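Local coordinates for inactive Zymogen C11 Protease (Parabacteroides distasonis, PDB 6MZO), which is the inactive precursor of a clostripain-like cysteine protease of peptidase family C11, probably made to cleave peptide bonds once activated, at residues Ile264-Pro270 / Val312-Pro316; His154-Phe160 / Gly176-Ile182; Met141-Asp145 / Trp346-Leu350. All blocks are in the same frame, centred on the assembly; numbering follows the deposited sequence.

Contact 1. Residues Ile264-Pro270 / Val312-Pro316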
loop_
_atom_site.group_PDB
_atom_site.type_symbol
_atom_site.label_atom_id
_atom_site.label_comp_id
_atom_site.label_asym_id
_atom_site.label_seq_id
_atom_site.Cartn_x
_atom_site.Cartn_y
_atom_site.Cartn_z
ATOM N N ILE A 264 1.617 1.114 -18.838
ATOM C CA ILE A 264 0.609 1.646 -17.895
ATOM C C ILE A 264 0.649 0.926 -16.539
ATOM O O ILE A 264 0.815 -0.301 -16.519
ATOM C CB ILE A 264 -0.806 1.490 -18.496
ATOM C CG1 ILE A 264 -0.965 2.454 -19.614
ATOM C CG2 ILE A 264 -1.923 1.774 -17.431
ATOM C CD1 ILE A 264 -2.163 2.075 -20.476
ATOM N N MET A 265 0.470 1.665 -15.438
ATOM C CA MET A 265 0.234 1.004 -14.131
ATOM C C MET A 265 -1.151 1.354 -13.636
ATOM O O MET A 265 -1.843 0.475 -13.117
ATOM C CB MET A 265 1.319 1.419 -13.097
ATOM C CG MET A 265 2.637 0.690 -13.416
ATOM S SD MET A 265 2.612 -1.064 -12.830
ATOM C CE MET A 265 3.200 -1.970 -14.269
ATOM N N GLU A 266 -1.553 2.611 -13.791
ATOM C CA GLU A 266 -2.870 3.054 -13.350
ATOM C C GLU A 266 -3.834 3.159 -14.526
ATOM O O GLU A 266 -3.471 3.645 -15.598
ATOM C CB GLU A 266 -2.769 4.402 -12.632
ATOM C CG GLU A 266 -4.109 4.987 -12.217
ATOM C CD GLU A 266 -4.494 6.200 -13.042
ATOM O OE1 GLU A 266 -3.631 7.079 -13.248
ATOM O OE2 GLU A 266 -5.660 6.274 -13.484
ATOM N N TYR A 267 -5.065 2.702 -14.321
ATOM C CA TYR A 267 -6.080 2.743 -15.366
ATOM C C TYR A 267 -7.471 2.994 -14.790
ATOM O O TYR A 267 -8.323 2.106 -14.795
ATOM C CB TYR A 267 -6.072 1.444 -16.173
ATOM C CG TYR A 267 -6.737 1.559 -17.528
ATOM C CD1 TYR A 267 -6.102 2.205 -18.581
ATOM C CD2 TYR A 267 -7.997 1.022 -17.752
ATOM C CE1 TYR A 267 -6.706 2.313 -19.820
ATOM C CE2 TYR A 267 -8.608 1.126 -18.987
ATOM C CZ TYR A 267 -7.958 1.772 -20.017
ATOM O OH TYR A 267 -8.562 1.877 -21.249
ATOM N N LEU A 268 -7.692 4.207 -14.296
ATOM C CA LEU A 268 -8.980 4.577 -13.720
ATOM C C LEU A 268 -9.859 5.257 -14.764
ATOM O O LEU A 268 -11.083 5.291 -14.633
ATOM C CB LEU A 268 -8.784 5.499 -12.515
ATOM C CG LEU A 268 -7.983 4.924 -11.345
ATOM C CD1 LEU A 268 -7.328 6.038 -10.543
ATOM C CD2 LEU A 268 -8.871 4.068 -10.456
ATOM N N THR A 269 -9.224 5.796 -15.799
ATOM C CA THR A 269 -9.936 6.475 -16.875
ATOM C C THR A 269 -9.308 6.055 -18.204
ATOM O O THR A 269 -8.158 5.567 -18.250
ATOM C CB THR A 269 -9.856 8.017 -16.721
ATOM O OG1 THR A 269 -8.492 8.451 -16.826
ATOM C CG2 THR A 269 -10.401 8.460 -15.388
ATOM N N PRO A 270 -10.060 6.193 -19.275
ATOM C CA PRO A 270 -9.556 5.723 -20.559
ATOM C C PRO A 270 -8.628 6.685 -21.293
ATOM O O PRO A 270 -7.941 6.215 -22.168
ATOM C CB PRO A 270 -10.840 5.516 -21.358
ATOM C CG PRO A 270 -11.802 6.525 -20.786
ATOM C CD PRO A 270 -11.515 6.444 -19.311
ATOM N N VAL A 312 -5.395 -6.376 -13.503
ATOM C CA VAL A 312 -6.831 -6.176 -13.551
ATOM C C VAL A 312 -7.265 -4.785 -13.041
ATOM O O VAL A 312 -6.674 -4.216 -12.117
ATOM C CB VAL A 312 -7.568 -7.264 -12.755
ATOM C CG1 VAL A 312 -7.266 -7.153 -11.269
ATOM C CG2 VAL A 312 -9.051 -7.206 -13.109
ATOM N N TYR A 313 -8.274 -4.208 -13.697
ATOM C CA TYR A 313 -8.757 -2.861 -13.359
ATOM C C TYR A 313 -10.270 -2.838 -13.242
ATOM O O TYR A 313 -10.983 -3.560 -13.966
ATOM C CB TYR A 313 -8.318 -1.810 -14.408
ATOM C CG TYR A 313 -6.812 -1.754 -14.484
ATOM C CD1 TYR A 313 -6.100 -0.942 -13.610
ATOM C CD2 TYR A 313 -6.109 -2.573 -15.388
ATOM C CE1 TYR A 313 -4.717 -0.889 -13.633
ATOM C CE2 TYR A 313 -4.704 -2.561 -15.401
ATOM C CZ TYR A 313 -4.024 -1.731 -14.514
ATOM O OH TYR A 313 -2.630 -1.713 -14.551
ATOM N N ALA A 314 -10.776 -1.954 -12.384
ATOM C CA ALA A 314 -12.235 -1.831 -12.224
ATOM C C ALA A 314 -12.900 -1.170 -13.430
ATOM O O ALA A 314 -14.033 -1.506 -13.807
ATOM C CB ALA A 314 -12.558 -1.056 -10.979
ATOM N N TYR A 315 -12.212 -0.213 -14.027
ATOM C CA TYR A 315 -12.777 0.473 -15.173
ATOM C C TYR A 315 -12.732 -0.421 -16.398
ATOM O O TYR A 315 -11.685 -0.947 -16.708
ATOM C CB TYR A 315 -12.015 1.773 -15.469
ATOM C CG TYR A 315 -12.552 2.426 -16.732
ATOM C CD1 TYR A 315 -13.655 3.241 -16.678
ATOM C CD2 TYR A 315 -11.961 2.182 -17.972
ATOM C CE1 TYR A 315 -14.174 3.814 -17.828
ATOM C CE2 TYR A 315 -12.474 2.748 -19.134
ATOM C CZ TYR A 315 -13.577 3.563 -19.048
ATOM O OH TYR A 315 -14.103 4.126 -20.198
ATOM N N PRO A 316 -13.838 -0.525 -17.156
ATOM C CA PRO A 316 -15.145 0.103 -16.940
ATOM C C PRO A 316 -16.103 -0.819 -16.239
ATOM O O PRO A 316 -16.133 -2.007 -16.556
ATOM C CB PRO A 316 -15.624 0.436 -18.374
ATOM C CG PRO A 316 -15.034 -0.619 -19.243
ATOM C CD PRO A 316 -13.719 -1.090 -18.513
HETATM O O HOH W 1 -9.813 1.167 -12.772
#

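Contact 2. Residues His154-Phe160 / Gly176-Ile182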
loop_
_atom_site.group_PDB
_atom_site.type_symbol
_atom_site.label_atom_id
_atom_site.label_comp_id
_atom_site.label_asym_id
_atom_site.label_seq_id
_atom_site.Cartn_x
_atom_site.Cartn_y
_atom_site.Cartn_z
ATOM N N HIS A 154 6.840 3.483 14.809
ATOM C CA HIS A 154 7.705 2.678 13.999
ATOM C C HIS A 154 7.149 1.283 13.850
ATOM O O HIS A 154 7.041 0.521 14.827
ATOM C CB HIS A 154 9.122 2.557 14.540
ATOM C CG HIS A 154 10.046 2.010 13.502
ATOM N ND1 HIS A 154 10.612 2.808 12.525
ATOM C CD2 HIS A 154 10.392 0.737 13.199
ATOM C CE1 HIS A 154 11.316 2.049 11.700
ATOM N NE2 HIS A 154 11.213 0.795 12.102
ATOM N N PHE A 155 6.817 0.953 12.612
ATOM C CA PHE A 155 6.274 -0.364 12.367
ATOM C C PHE A 155 7.282 -1.247 11.696
ATOM O O PHE A 155 8.081 -0.773 10.915
ATOM C CB PHE A 155 5.066 -0.251 11.402
ATOM C CG PHE A 155 3.948 0.528 11.992
ATOM C CD1 PHE A 155 3.141 -0.060 12.934
ATOM C CD2 PHE A 155 3.721 1.841 11.604
ATOM C CE1 PHE A 155 2.079 0.651 13.551
ATOM C CE2 PHE A 155 2.682 2.538 12.187
ATOM C CZ PHE A 155 1.866 1.946 13.167
ATOM N N ASP A 156 7.235 -2.534 11.971
ATOM C CA ASP A 156 8.121 -3.437 11.187
ATOM C C ASP A 156 7.657 -3.484 9.748
ATOM O O ASP A 156 8.505 -3.660 8.829
ATOM C CB ASP A 156 8.094 -4.858 11.782
ATOM C CG ASP A 156 8.901 -4.962 13.071
ATOM O OD1 ASP A 156 9.362 -3.950 13.622
ATOM O OD2 ASP A 156 9.127 -6.082 13.557
ATOM N N PHE A 157 6.347 -3.447 9.516
ATOM C CA PHE A 157 5.838 -3.341 8.156
ATOM C C PHE A 157 4.540 -2.557 8.112
ATOM O O PHE A 157 3.803 -2.487 9.126
ATOM C CB PHE A 157 5.588 -4.744 7.531
ATOM C CG PHE A 157 4.470 -5.544 8.222
ATOM C CD1 PHE A 157 3.147 -5.430 7.857
ATOM C CD2 PHE A 157 4.747 -6.433 9.296
ATOM C CE1 PHE A 157 2.127 -6.126 8.488
ATOM C CE2 PHE A 157 3.680 -7.140 9.935
ATOM C CZ PHE A 157 2.395 -7.001 9.544
ATOM N N ILE A 158 4.285 -1.936 6.936
ATOM C CA ILE A 158 2.915 -1.489 6.670
ATOM C C ILE A 158 2.499 -2.224 5.422
ATOM O O ILE A 158 3.248 -2.207 4.408
ATOM C CB ILE A 158 2.768 0.050 6.435
ATOM C CG1 ILE A 158 3.175 0.835 7.696
ATOM C CG2 ILE A 158 1.328 0.354 5.990
ATOM C CD1 ILE A 158 3.388 2.401 7.430
ATOM N N LEU A 159 1.360 -2.911 5.510
ATOM C CA LEU A 159 0.776 -3.628 4.358
ATOM C C LEU A 159 -0.380 -2.779 3.857
ATOM O O LEU A 159 -1.355 -2.570 4.575
ATOM C CB LEU A 159 0.312 -5.011 4.810
ATOM C CG LEU A 159 -0.210 -5.994 3.749
ATOM C CD1 LEU A 159 -0.489 -7.371 4.428
ATOM C CD2 LEU A 159 -1.485 -5.577 3.105
ATOM N N PHE A 160 -0.219 -2.248 2.633
ATOM C CA PHE A 160 -1.324 -1.449 2.049
ATOM C C PHE A 160 -2.218 -2.354 1.231
ATOM O O PHE A 160 -1.852 -2.751 0.113
ATOM C CB PHE A 160 -0.745 -0.340 1.159
ATOM C CG PHE A 160 -0.082 0.781 1.914
ATOM C CD1 PHE A 160 -0.847 1.680 2.651
ATOM C CD2 PHE A 160 1.305 0.955 1.838
ATOM C CE1 PHE A 160 -0.253 2.721 3.321
ATOM C CE2 PHE A 160 1.911 2.048 2.527
ATOM C CZ PHE A 160 1.108 2.902 3.245
ATOM N N GLY A 176 10.399 6.473 6.880
ATOM C CA GLY A 176 10.779 6.703 8.264
ATOM C C GLY A 176 9.939 5.994 9.303
ATOM O O GLY A 176 10.432 5.869 10.470
ATOM N N CYS A 177 8.730 5.512 8.963
ATOM C CA CYS A 177 7.906 4.915 10.007
ATOM C C CYS A 177 7.641 3.422 9.828
ATOM O O CYS A 177 6.901 2.829 10.629
ATOM C CB CYS A 177 6.585 5.649 10.133
ATOM S SG CYS A 177 5.615 5.448 8.659
ATOM N N ALA A 178 8.273 2.824 8.845
ATOM C CA ALA A 178 8.129 1.410 8.595
ATOM C C ALA A 178 9.371 0.812 7.997
ATOM O O ALA A 178 9.929 1.347 7.123
ATOM C CB ALA A 178 6.962 1.160 7.682
ATOM N N ASP A 179 9.781 -0.343 8.477
ATOM C CA ASP A 179 10.952 -0.953 7.918
ATOM C C ASP A 179 10.745 -1.479 6.504
ATOM O O ASP A 179 11.629 -1.456 5.717
ATOM C CB ASP A 179 11.483 -2.059 8.814
ATOM C CG ASP A 179 11.979 -1.544 10.145
ATOM O OD1 ASP A 179 12.487 -0.446 10.224
ATOM O OD2 ASP A 179 11.833 -2.254 11.112
ATOM N N TYR A 180 9.543 -1.975 6.240
ATOM C CA TYR A 180 9.158 -2.518 4.958
ATOM C C TYR A 180 7.758 -2.046 4.594
ATOM O O TYR A 180 6.950 -1.881 5.436
ATOM C CB TYR A 180 9.141 -4.059 5.004
ATOM C CG TYR A 180 10.502 -4.622 5.193
ATOM C CD1 TYR A 180 11.319 -4.813 4.139
ATOM C CD2 TYR A 180 10.977 -4.890 6.432
ATOM C CE1 TYR A 180 12.594 -5.281 4.315
ATOM C CE2 TYR A 180 12.247 -5.353 6.626
ATOM C CZ TYR A 180 13.055 -5.542 5.565
ATOM O OH TYR A 180 14.321 -5.999 5.761
ATOM N N ILE A 181 7.525 -1.877 3.306
ATOM C CA ILE A 181 6.233 -1.507 2.796
ATOM C C ILE A 181 5.820 -2.596 1.806
ATOM O O ILE A 181 6.546 -2.929 0.963
ATOM C CB ILE A 181 6.272 -0.172 2.027
ATOM C CG1 ILE A 181 6.747 0.964 2.908
ATOM C CG2 ILE A 181 4.921 0.168 1.480
ATOM C CD1 ILE A 181 5.831 1.240 4.033
ATOM N N ILE A 182 4.611 -3.093 1.942
ATOM C CA ILE A 182 4.082 -4.128 1.081
ATOM C C ILE A 182 2.876 -3.572 0.346
ATOM O O ILE A 182 2.026 -3.046 0.976
ATOM C CB ILE A 182 3.626 -5.354 1.900
ATOM C CG1 ILE A 182 4.759 -5.859 2.762
ATOM C CG2 ILE A 182 3.181 -6.479 1.001
ATOM C CD1 ILE A 182 4.351 -6.892 3.765
#

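Contact 3. Residues Met141-Asp145 / Trp346-Leu350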
loop_
_atom_site.group_PDB
_atom_site.type_symbol
_atom_site.label_atom_id
_atom_site.label_comp_id
_atom_site.label_asym_id
_atom_site.label_seq_id
_atom_site.Cartn_x
_atom_site.Cartn_y
_atom_site.Cartn_z
ATOM N N MET A 141 -6.287 8.106 2.405
ATOM C CA MET A 141 -4.952 7.623 2.078
ATOM C C MET A 141 -4.153 8.629 1.268
ATOM O O MET A 141 -3.124 8.275 0.687
ATOM C CB MET A 141 -5.022 6.270 1.363
ATOM C CG MET A 141 -5.144 5.149 2.382
ATOM S SD MET A 141 -4.367 3.718 1.732
ATOM C CE MET A 141 -4.927 2.511 2.921
ATOM N N GLU A 142 -4.621 9.876 1.285
ATOM C CA GLU A 142 -3.833 11.043 0.873
ATOM C C GLU A 142 -2.449 10.999 1.501
ATOM O O GLU A 142 -2.289 11.014 2.726
ATOM C CB GLU A 142 -4.535 12.351 1.266
ATOM N N ILE A 143 -1.454 10.962 0.642
ATOM C CA ILE A 143 -0.128 10.581 1.067
ATOM C C ILE A 143 0.476 11.554 2.130
ATOM O O ILE A 143 0.918 11.105 3.200
ATOM C CB ILE A 143 0.730 10.406 -0.212
ATOM C CG1 ILE A 143 2.210 10.306 0.115
ATOM C CG2 ILE A 143 0.386 11.507 -1.247
ATOM C CD1 ILE A 143 3.087 9.942 -1.144
ATOM N N ASN A 144 0.390 12.890 1.934
ATOM C CA ASN A 144 1.062 13.736 2.936
ATOM C C ASN A 144 0.452 13.661 4.355
ATOM O O ASN A 144 1.209 13.631 5.334
ATOM C CB ASN A 144 1.113 15.183 2.506
ATOM C CG ASN A 144 2.096 15.443 1.368
ATOM O OD1 ASN A 144 2.647 14.540 0.792
ATOM N ND2 ASN A 144 2.256 16.707 1.006
ATOM N N ASP A 145 -0.883 13.636 4.468
ATOM C CA ASP A 145 -1.504 13.625 5.798
ATOM C C ASP A 145 -1.263 12.284 6.452
ATOM O O ASP A 145 -0.932 12.222 7.653
ATOM C CB ASP A 145 -2.998 13.885 5.726
ATOM C CG ASP A 145 -3.305 15.311 5.384
ATOM O OD1 ASP A 145 -2.411 16.167 5.601
ATOM O OD2 ASP A 145 -4.428 15.568 4.893
ATOM N N TRP A 346 -0.350 19.788 -7.936
ATOM C CA TRP A 346 -0.557 18.977 -6.737
ATOM C C TRP A 346 0.687 18.163 -6.379
ATOM O O TRP A 346 1.082 18.078 -5.219
ATOM C CB TRP A 346 -1.754 18.030 -6.953
ATOM C CG TRP A 346 -1.949 17.055 -5.888
ATOM C CD1 TRP A 346 -2.628 17.247 -4.708
ATOM C CD2 TRP A 346 -1.487 15.728 -5.874
ATOM N NE1 TRP A 346 -2.586 16.107 -3.952
ATOM C CE2 TRP A 346 -1.899 15.151 -4.651
ATOM C CE3 TRP A 346 -0.754 14.947 -6.782
ATOM C CZ2 TRP A 346 -1.600 13.828 -4.312
ATOM C CZ3 TRP A 346 -0.448 13.615 -6.419
ATOM C CH2 TRP A 346 -0.878 13.093 -5.197
ATOM N N TYR A 347 1.302 17.586 -7.391
ATOM C CA TYR A 347 2.447 16.743 -7.190
ATOM C C TYR A 347 3.582 17.452 -6.498
ATOM O O TYR A 347 4.378 16.809 -5.830
ATOM C CB TYR A 347 2.926 16.226 -8.537
ATOM C CG TYR A 347 3.858 15.051 -8.477
ATOM C CD1 TYR A 347 3.447 13.782 -7.995
ATOM C CD2 TYR A 347 5.149 15.214 -8.929
ATOM C CE1 TYR A 347 4.331 12.684 -8.030
ATOM C CE2 TYR A 347 6.048 14.155 -8.954
ATOM C CZ TYR A 347 5.633 12.904 -8.484
ATOM O OH TYR A 347 6.543 11.909 -8.548
ATOM N N LYS A 348 3.657 18.779 -6.678
ATOM C CA LYS A 348 4.786 19.566 -6.160
ATOM C C LYS A 348 4.848 19.628 -4.633
ATOM O O LYS A 348 5.895 19.950 -4.064
ATOM C CB LYS A 348 4.769 20.969 -6.766
ATOM C CG LYS A 348 5.086 20.901 -8.291
ATOM C CD LYS A 348 5.065 22.292 -8.951
ATOM C CE LYS A 348 5.546 22.173 -10.381
ATOM N NZ LYS A 348 5.231 23.390 -11.190
ATOM N N ASP A 349 3.780 19.211 -3.970
ATOM C CA ASP A 349 3.824 19.206 -2.526
ATOM C C ASP A 349 4.316 17.882 -1.979
ATOM O O ASP A 349 4.462 17.771 -0.763
ATOM C CB ASP A 349 2.461 19.500 -1.953
ATOM C CG ASP A 349 2.024 20.936 -2.207
ATOM O OD1 ASP A 349 2.884 21.837 -2.100
ATOM O OD2 ASP A 349 0.839 21.129 -2.536
ATOM N N LEU A 350 4.518 16.858 -2.822
ATOM C CA LEU A 350 5.024 15.566 -2.270
ATOM C C LEU A 350 6.518 15.595 -1.917
ATOM O O LEU A 350 7.325 16.208 -2.616
ATOM C CB LEU A 350 4.806 14.450 -3.287
ATOM C CG LEU A 350 3.341 14.121 -3.514
ATOM C CD1 LEU A 350 3.280 13.044 -4.554
ATOM C CD2 LEU A 350 2.729 13.642 -2.226
#

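Contact 1. Residues Ile264-Pro270 / Val312-Pro316
Tyr267 lays its CB over one face of the Tyr313 ring, 3.7 Å from CB to the ring centroid and 18° off the ring normal, a CH-pi contact. At the edge of Tyr313, in the ring plane, sits the carbonyl oxygen of Met265. The two tyrosine rings form an edge-to-face pair, the edge of Tyr267 turned to the face of Tyr313 with their planes at 63°. Thr269 O sits above one face of the Tyr267 ring, toward its rim. Tyr315 completes the aromatic cluster: Tyr267 CE2 comes to its edge, 3.7 Å from Tyr315 CD2, while Pro316 CB, beyond a cis peptide bond, lies over the centre of one face. Pro270 covers the opposite face at its hydroxyl end, crossing it at about a right angle with Pro270 CG 3.4 Å from Tyr315 OH, so the two prolines sandwich the ring. CG of Tyr267 stands anti to the backbone N (chi1 -161°), which turns the ring toward Tyr315 while CB stays on Tyr313.

The polar links run along the same seam. Tyr313 OH donates to Met265 O at 2.7 Å, approaching from above the carbonyl plane, and this bond fixes the far end of the ring. One water bridges the backbones, donating to Tyr267 O and accepting from Tyr315 N at 3.0 Å. Within 264-270, Leu268 N reaches Glu266 OE2 at 3.0 Å; OE1 takes the amide of Ala274, so the carboxylate ties Leu268 to Ala274 across the loop.

Segment 264-270 belongs to the loop between helix 251-255 and strand 275-277, and Met265 and Glu266 make backbone bonds to Leu275. Segment 312-316 leaves strand 310-313, whose hairpin partner 321-324 puts Leu323 against both Tyr267 and Tyr313. Helix 125-128 adds Tyr126 beside Leu268 and Thr269.

Contact 2. Residues His154-Phe160 / Gly176-Ile182
His154 NE2 donates to Asp179 OD1 at 2.6 Å, the acceptor lying in the imidazole plane but the nitrogen approaching from above the carboxylate plane, the two planes 55° apart. The imidazole swings over Cys177 O because CG is anti to the backbone N (chi1 -166°). Asp179 also brings OD2 to 3.9 Å from Asp156 OD1, the two acids side by side and pointing the same way; Asp156 OD2 has its own salt bridge to Arg13.

Backbone bonds join the strands in parallel. Phe155 N reaches Cys177 O at 2.7 Å, Asp179 N returns to Phe155 O, and after the corner at Asp156 and Asp179 the ladder resumes through Ile158 and Phe160 on one strand and Tyr180 and Ile182 on the other.

Apolar contacts fill the sheet face bearing Ile158 and Ile181. Ile158 CD1 touches Ala178 CB at 3.8 Å and Cys177 SG at 4.0 Å, and Ile181 CG2 meets the Phe160 ring at its edge, in plane, 3.7 Å from CE2. Phe160 also receives Ile158 CG2 over the centre of one face.

This is the parallel pairing of a beta-alpha-beta unit crossing over through helix 168-173. An asparagine in place of Asp179 would probably leave His154 without its negatively charged mate. As it stands, a positive imidazolium is likely to be favoured there, offsetting the repulsion between the neighbouring acids.

Contact 3. Residues Met141-Asp145 / Trp346-Leu350
Ile143 and Asn144, in the first turn of helix 143-150 with Glu142 at its N-cap, face a type I beta turn running from Tyr347 to Leu350. The turn takes over at the C-terminal end of helix 341-347; Leu350 N bonds back to Tyr347 O at 3.0 Å, and Leu350 is itself the N-cap residue of the next helix, 351-357. The backbones stay well separated, their closest CA atoms being those of Asn144 and Leu350, 6.8 Å apart, and side chains bridge the gap.

Asn144 gives the one hydrogen bond between the segments: ND2 donates to Asp349 O at 3.0 Å, with an N-H...O angle of 158°. The acceptor lies close to the amide plane of Asn144, yet the nitrogen comes in from above the carbonyl plane, well away from the usual lone-pair directions. With the amide held this way, OD1 faces Leu350 CD2 at 3.1 Å.

Ile143 presses on the same methyl. Ile143 CG2 lies 3.3 Å from Leu350 CD2, tighter than ordinary van der Waals contact, and the two side chains meet at about a right angle. Placing CG1 anti to the backbone N (chi1 167°) leaves CG2 between the N and the carbonyl carbon. CG2 also lies loosely against the Trp346 indole, 4.3 Å from CZ2.

Helix 168-173 packs against the hydrophobic part, offering Glu169, Val170 and Ala173 to Ile143 and Glu169 also to Leu350. Trp120 packs on both Ile143 and Trp346. The contact joins the start of helix 143-150 to the bend between helices 341-347 and 351-357.

In the fold
From the N terminus, the first segment reached is 141-145, which opens contact 3; its partner 346-350 comes 200 residues later, so contact 3 closes a long loop and ties the start of helix 143-150 to the C-terminal helices 341-347 and 351-357. Nested inside it are the other two, in series. Contact 2 closes a short loop between neighbouring parallel strands of the central mixed sheet, and contact 1 closes a loop of 41 residues, tying the loop before strand 275-277 to the hairpin 310-313/321-324. Contacts 2 and 3 touch where Phe160 packs on Met141, their centres about 18 Å apart. Contact 1 stands off, its nearest atoms about 10 Å from contact 3 and 13 Å from contact 2.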